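Local coordinates for protein Ceg4 (Legionella pneumophila subsp. pneumophila, PDB 6AOK) that dephosphorylates phosphotyrosine as a HAD-like phosphatase effector and attenuates activation of eukaryotic MAPK pathways, at residues F16-G21 / G142-D147; N146-R151 / A173-A178. One frame throughout, in Å; residues are numbered along the deposited sequence.

Contact 1 of 2, residues F16-G21 / G142-D147. With MG (magnesium ion), chain B.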
loop_
_atom_site.group_PDB
_atom_site.type_symbol
_atom_site.label_atom_id
_atom_site.label_comp_id
_atom_site.label_asym_id
_atom_site.label_seq_id
_atom_site.Cartn_x
_atom_site.Cartn_y
_atom_site.Cartn_z
ATOM N N PHE A 16 -2.955 7.907 -0.003
ATOM C CA PHE A 16 -1.543 7.813 0.325
ATOM C C PHE A 16 -1.494 6.900 1.519
ATOM O O PHE A 16 -1.883 7.326 2.615
ATOM C CB PHE A 16 -0.942 9.178 0.670
ATOM C CG PHE A 16 -0.862 10.094 -0.506
ATOM C CD1 PHE A 16 -1.813 11.097 -0.689
ATOM C CD2 PHE A 16 0.117 9.933 -1.444
ATOM C CE1 PHE A 16 -1.735 11.946 -1.781
ATOM C CE2 PHE A 16 0.162 10.720 -2.559
ATOM C CZ PHE A 16 -0.777 11.735 -2.721
ATOM N N THR A 17 -0.986 5.669 1.329
ATOM C CA THR A 17 -0.990 4.709 2.422
ATOM C C THR A 17 0.420 4.155 2.606
ATOM O O THR A 17 1.130 3.868 1.634
ATOM C CB THR A 17 -1.991 3.562 2.167
ATOM O OG1 THR A 17 -1.962 2.666 3.269
ATOM C CG2 THR A 17 -1.617 2.796 0.927
ATOM N N ASP A 18 0.830 4.048 3.853
ATOM C CA ASP A 18 1.997 3.260 4.221
ATOM C C ASP A 18 1.769 1.778 3.872
ATOM O O ASP A 18 0.638 1.338 3.633
ATOM C CB ASP A 18 2.250 3.449 5.735
ATOM C CG ASP A 18 3.476 2.696 6.222
ATOM O OD1 ASP A 18 4.548 2.763 5.550
ATOM O OD2 ASP A 18 3.361 2.054 7.287
ATOM N N PHE A 19 2.863 1.008 3.811
ATOM C CA PHE A 19 2.722 -0.433 3.602
ATOM C C PHE A 19 2.922 -1.208 4.905
ATOM O O PHE A 19 1.942 -1.719 5.470
ATOM C CB PHE A 19 3.674 -0.926 2.476
ATOM C CG PHE A 19 3.517 -2.395 2.172
ATOM C CD1 PHE A 19 2.412 -2.852 1.448
ATOM C CD2 PHE A 19 4.475 -3.317 2.601
ATOM C CE1 PHE A 19 2.247 -4.197 1.175
ATOM C CE2 PHE A 19 4.302 -4.680 2.329
ATOM C CZ PHE A 19 3.197 -5.109 1.612
ATOM N N ASP A 20 4.158 -1.296 5.417
ATOM C CA ASP A 20 4.451 -2.175 6.558
ATOM C C ASP A 20 3.807 -1.636 7.820
ATOM O O ASP A 20 4.131 -0.508 8.240
ATOM C CB ASP A 20 5.957 -2.273 6.795
ATOM C CG ASP A 20 6.697 -2.870 5.636
ATOM O OD1 ASP A 20 6.475 -4.071 5.289
ATOM O OD2 ASP A 20 7.493 -2.114 5.037
ATOM N N GLY A 21 2.962 -2.459 8.464
ATOM C CA GLY A 21 2.306 -2.058 9.680
ATOM C C GLY A 21 1.039 -1.255 9.454
ATOM O O GLY A 21 0.342 -0.938 10.413
ATOM N N GLY A 142 11.879 7.319 0.642
ATOM C CA GLY A 142 12.191 7.262 2.045
ATOM C C GLY A 142 11.871 8.543 2.759
ATOM O O GLY A 142 11.907 8.581 3.987
ATOM N N TYR A 143 11.524 9.586 2.024
ATOM C CA TYR A 143 11.157 10.861 2.625
ATOM C C TYR A 143 9.712 11.095 2.212
ATOM O O TYR A 143 9.443 11.550 1.088
ATOM C CB TYR A 143 12.076 11.981 2.142
ATOM C CG TYR A 143 11.802 13.319 2.805
ATOM C CD1 TYR A 143 11.225 13.392 4.088
ATOM C CD2 TYR A 143 12.134 14.515 2.147
ATOM C CE1 TYR A 143 11.007 14.622 4.707
ATOM C CE2 TYR A 143 11.902 15.724 2.728
ATOM C CZ TYR A 143 11.351 15.782 3.998
ATOM O OH TYR A 143 11.138 17.011 4.515
ATOM N N LYS A 144 8.776 10.754 3.114
ATOM C CA LYS A 144 7.375 10.740 2.717
ATOM C C LYS A 144 6.849 12.135 2.371
ATOM O O LYS A 144 5.988 12.267 1.490
ATOM C CB LYS A 144 6.539 10.085 3.829
ATOM C CG LYS A 144 6.944 8.619 4.066
ATOM C CD LYS A 144 5.749 7.749 4.564
ATOM C CE LYS A 144 6.226 6.353 4.905
ATOM N NZ LYS A 144 5.148 5.400 5.351
ATOM N N PHE A 145 7.310 13.176 3.064
ATOM C CA PHE A 145 6.850 14.518 2.708
ATOM C C PHE A 145 7.153 14.818 1.244
ATOM O O PHE A 145 6.293 15.317 0.516
ATOM C CB PHE A 145 7.488 15.601 3.585
ATOM C CG PHE A 145 7.122 17.002 3.123
ATOM C CD1 PHE A 145 5.920 17.559 3.491
ATOM C CD2 PHE A 145 7.936 17.698 2.239
ATOM C CE1 PHE A 145 5.546 18.849 3.041
ATOM C CE2 PHE A 145 7.585 18.951 1.768
ATOM C CZ PHE A 145 6.367 19.538 2.186
ATOM N N ASN A 146 8.387 14.545 0.799
ATOM C CA ASN A 146 8.737 14.881 -0.581
ATOM C C ASN A 146 7.984 13.993 -1.544
ATOM O O ASN A 146 7.560 14.448 -2.621
ATOM C CB ASN A 146 10.248 14.733 -0.808
ATOM C CG ASN A 146 11.004 16.048 -0.573
ATOM O OD1 ASN A 146 10.402 17.100 -0.248
ATOM N ND2 ASN A 146 12.337 15.996 -0.712
ATOM N N ASP A 147 7.808 12.717 -1.183
ATOM C CA ASP A 147 7.093 11.817 -2.081
ATOM C C ASP A 147 5.646 12.274 -2.282
ATOM O O ASP A 147 5.146 12.284 -3.413
ATOM C CB ASP A 147 7.146 10.390 -1.555
ATOM C CG ASP A 147 8.444 9.652 -1.981
ATOM O OD1 ASP A 147 9.216 10.198 -2.803
ATOM O OD2 ASP A 147 8.708 8.531 -1.500
HETATM MG MG MG B . 4.586 1.416 8.706
HETATM O O HOH W 1 6.319 1.360 7.620
HETATM O O HOH W 2 5.119 3.432 8.987
HETATM O O HOH W 3 5.597 0.748 10.437
#
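A buried salt bridge between D18 and K144 joins the metal-binding loop to the start of helix 144-153. The fold is the HAD-like phosphatase domain, with a parallel sheet whose middle strand is 13-17. D18 follows that strand directly and, with D20, belongs to the DxDx(T/V) motif of HAD enzymes. K144 is probably the conserved lysine that, in HAD phosphatases, steadies the first aspartate and the phosphate.

NZ of K144 donates to OD1 of D18 at 2.7 Å. The ammonium meets the oxygen from above the carboxylate plane, 54° out of it. The lysine chain runs extended beyond CG, with CG anti to its own carbonyl carbon (chi1 -62°). This carries NZ from the helix start, where Y143 is the N-cap residue, to the loop. NZ has two further partners, the carboxylate of D166 and the carbonyl O of V111. The buried ammonium is therefore tied to three parts of the chain.

The two oxygens of D18 do different work. OD2 of D18 binds the magnesium ion at 2.0 Å and also receives the hydroxyl of T22. OD1 of D18 takes the lysine, and water 1 donates to this same oxygen at 3.1 Å. This water is itself a magnesium ligand, which links the salt bridge to the metal shell. Held by the lysine at one oxygen and by the metal at the other, the carboxylate has little freedom to rotate.

D20 serves the metal through its backbone O, at 2.0 Å, and its side-chain OD2 is held by N114. D167 and waters 1, 2 and 3 complete the site. Just before the loop turns, OG1 of T17 donates to O of D18 at 2.9 Å, on a lone pair in the carbonyl plane.

Contact 2 of 2, residues N146-R151 / A173-A178; sequences NDVNSR and AEMLRA
V148 meets M175 and A178 where two helices lie side by side. The axes of segments 146-151 and 173-178 approach to 8.3 Å and run nearly parallel, 23° apart.

The apolar part is carried by the two branches of V148. CG1 of V148 stands 3.6 Å from CB of A178. CG2 of V148 lies 3.8 Å from CG of M175, a selenomethionine, and equally near its SE. CG1 is anti to the backbone N (chi1 173°), which sends one methyl to each partner. The side chains of V148 and M175 meet at about a right angle, and the M175 chain bends at chi3. The small A178 also lets the backbones come close: its CB is 3.8 Å from N of N149. V111 of the neighbouring strand 106-111 touches both V148 and M175 from the sheet.

The polar part is a water bridge. Water 4 donates to OD1 of N149 at 2.6 Å and to O of A178 at 2.8 Å. OD1 of N149 also accepts from NZ of K182.

Helix 144-153 leads through strand 161-165 into helix 169-180. Such neighbouring, nearly parallel helices over a parallel sheet are typical of the Rossmann-like alpha/beta fold of HAD phosphatases.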
loop_
_atom_site.group_PDB
_atom_site.type_symbol
_atom_site.label_atom_id
_atom_site.label_comp_id
_atom_site.label_asym_id
_atom_site.label_seq_id
_atom_site.Cartn_x
_atom_site.Cartn_y
_atom_site.Cartn_z
ATOM N N ASN A 146 8.387 14.545 0.799
ATOM C CA ASN A 146 8.737 14.881 -0.581
ATOM C C ASN A 146 7.984 13.993 -1.544
ATOM O O ASN A 146 7.560 14.448 -2.621
ATOM C CB ASN A 146 10.248 14.733 -0.808
ATOM C CG ASN A 146 11.004 16.048 -0.573
ATOM O OD1 ASN A 146 10.402 17.100 -0.248
ATOM N ND2 ASN A 146 12.337 15.996 -0.712
ATOM N N ASP A 147 7.808 12.717 -1.183
ATOM C CA ASP A 147 7.093 11.817 -2.081
ATOM C C ASP A 147 5.646 12.274 -2.282
ATOM O O ASP A 147 5.146 12.284 -3.413
ATOM C CB ASP A 147 7.146 10.390 -1.555
ATOM C CG ASP A 147 8.444 9.652 -1.981
ATOM O OD1 ASP A 147 9.216 10.198 -2.803
ATOM O OD2 ASP A 147 8.708 8.531 -1.500
ATOM N N VAL A 148 4.944 12.631 -1.206
ATOM C CA VAL A 148 3.546 13.057 -1.380
ATOM C C VAL A 148 3.484 14.451 -2.028
ATOM O O VAL A 148 2.597 14.757 -2.850
ATOM C CB VAL A 148 2.838 13.024 -0.013
ATOM C CG1 VAL A 148 1.408 13.619 -0.068
ATOM C CG2 VAL A 148 2.863 11.578 0.520
ATOM N N ASN A 149 4.389 15.341 -1.617
ATOM C CA ASN A 149 4.389 16.677 -2.180
ATOM C C ASN A 149 4.599 16.621 -3.686
ATOM O O ASN A 149 3.913 17.311 -4.452
ATOM C CB ASN A 149 5.482 17.517 -1.527
ATOM C CG ASN A 149 5.486 18.955 -2.047
ATOM O OD1 ASN A 149 4.563 19.711 -1.759
ATOM N ND2 ASN A 149 6.521 19.336 -2.813
ATOM N N SER A 150 5.566 15.822 -4.125
ATOM C CA SER A 150 5.845 15.715 -5.554
ATOM C C SER A 150 4.692 15.035 -6.296
ATOM O O SER A 150 4.303 15.450 -7.391
ATOM C CB SER A 150 7.148 14.939 -5.762
ATOM O OG SER A 150 8.271 15.724 -5.417
ATOM N N ARG A 151 4.140 13.981 -5.723
ATOM C CA ARG A 151 3.034 13.281 -6.369
ATOM C C ARG A 151 1.795 14.174 -6.505
ATOM O O ARG A 151 1.150 14.206 -7.566
ATOM C CB ARG A 151 2.723 12.029 -5.563
ATOM C CG ARG A 151 1.597 11.218 -6.170
ATOM C CD ARG A 151 2.034 10.666 -7.529
ATOM N NE ARG A 151 1.056 9.668 -7.948
ATOM C CZ ARG A 151 0.622 9.528 -9.188
ATOM N NH1 ARG A 151 1.036 10.369 -10.122
ATOM N NH2 ARG A 151 -0.222 8.546 -9.470
ATOM N N ALA A 173 2.567 12.514 9.904
ATOM C CA ALA A 173 2.559 13.963 10.047
ATOM C C ALA A 173 3.146 14.634 8.816
ATOM O O ALA A 173 2.651 15.681 8.390
ATOM C CB ALA A 173 3.334 14.364 11.312
ATOM N N GLU A 174 4.215 14.051 8.254
ATOM C CA GLU A 174 4.780 14.494 6.974
ATOM C C GLU A 174 3.794 14.409 5.823
ATOM O O GLU A 174 3.695 15.335 5.023
ATOM C CB GLU A 174 6.004 13.646 6.608
ATOM C CG GLU A 174 7.232 13.902 7.506
ATOM C CD GLU A 174 8.407 13.053 7.030
ATOM O OE1 GLU A 174 8.468 12.670 5.833
ATOM O OE2 GLU A 174 9.292 12.801 7.857
HETATM N N MSE A 175 3.104 13.298 5.675
HETATM C CA MSE A 175 2.169 13.205 4.597
HETATM C C MSE A 175 1.037 14.192 4.760
HETATM O O MSE A 175 0.642 14.820 3.840
HETATM C CB MSE A 175 1.620 11.805 4.454
HETATM C CG MSE A 175 2.718 10.778 4.250
HETATM SE SE MSE A 175 2.105 9.130 3.360
HETATM C CE MSE A 175 1.466 8.323 5.044
ATOM N N LEU A 176 0.560 14.324 5.973
ATOM C CA LEU A 176 -0.526 15.279 6.234
ATOM C C LEU A 176 -0.094 16.713 5.932
ATOM O O LEU A 176 -0.864 17.497 5.365
ATOM C CB LEU A 176 -0.960 15.149 7.687
ATOM C CG LEU A 176 -2.110 16.060 8.061
ATOM C CD1 LEU A 176 -3.426 15.661 7.317
ATOM C CD2 LEU A 176 -2.290 16.019 9.597
ATOM N N ARG A 177 1.145 17.072 6.316
ATOM C CA ARG A 177 1.719 18.379 5.968
ATOM C C ARG A 177 1.734 18.605 4.452
ATOM O O ARG A 177 1.403 19.697 3.963
ATOM C CB ARG A 177 3.153 18.449 6.523
ATOM C CG ARG A 177 3.629 19.808 6.938
ATOM C CD ARG A 177 4.406 19.735 8.291
ATOM N NE ARG A 177 5.332 18.599 8.335
ATOM C CZ ARG A 177 5.502 17.804 9.399
ATOM N NH1 ARG A 177 4.813 18.017 10.522
ATOM N NH2 ARG A 177 6.347 16.790 9.349
ATOM N N ALA A 178 2.143 17.580 3.694
ATOM C CA ALA A 178 2.221 17.668 2.241
ATOM C C ALA A 178 0.837 17.843 1.625
ATOM O O ALA A 178 0.645 18.639 0.693
ATOM C CB ALA A 178 2.916 16.412 1.693
HETATM O O HOH W 4 2.729 20.299 -0.053
#

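How the contacts relate
From the N terminus, strand 13-17 comes first and delivers the metal-binding loop of contact 1. About 120 residues follow, including strands 106-111 and 136-139, before G142-D147 returns and closes that long loop. Contact 2 begins where contact 1 ends, sharing N146 and D147. It closes a much shorter loop of 21 residues, which holds strand 161-165 and the metal ligand D167. The two loops are therefore consecutive, neither nested nor crossed. Helix 144-153 serves both: its first turn faces the magnesium loop, and its next turn packs on helix 169-180. The side chain of E174 also reaches the backbone N of F145, probably as a hydrogen bond, joining the contacts directly.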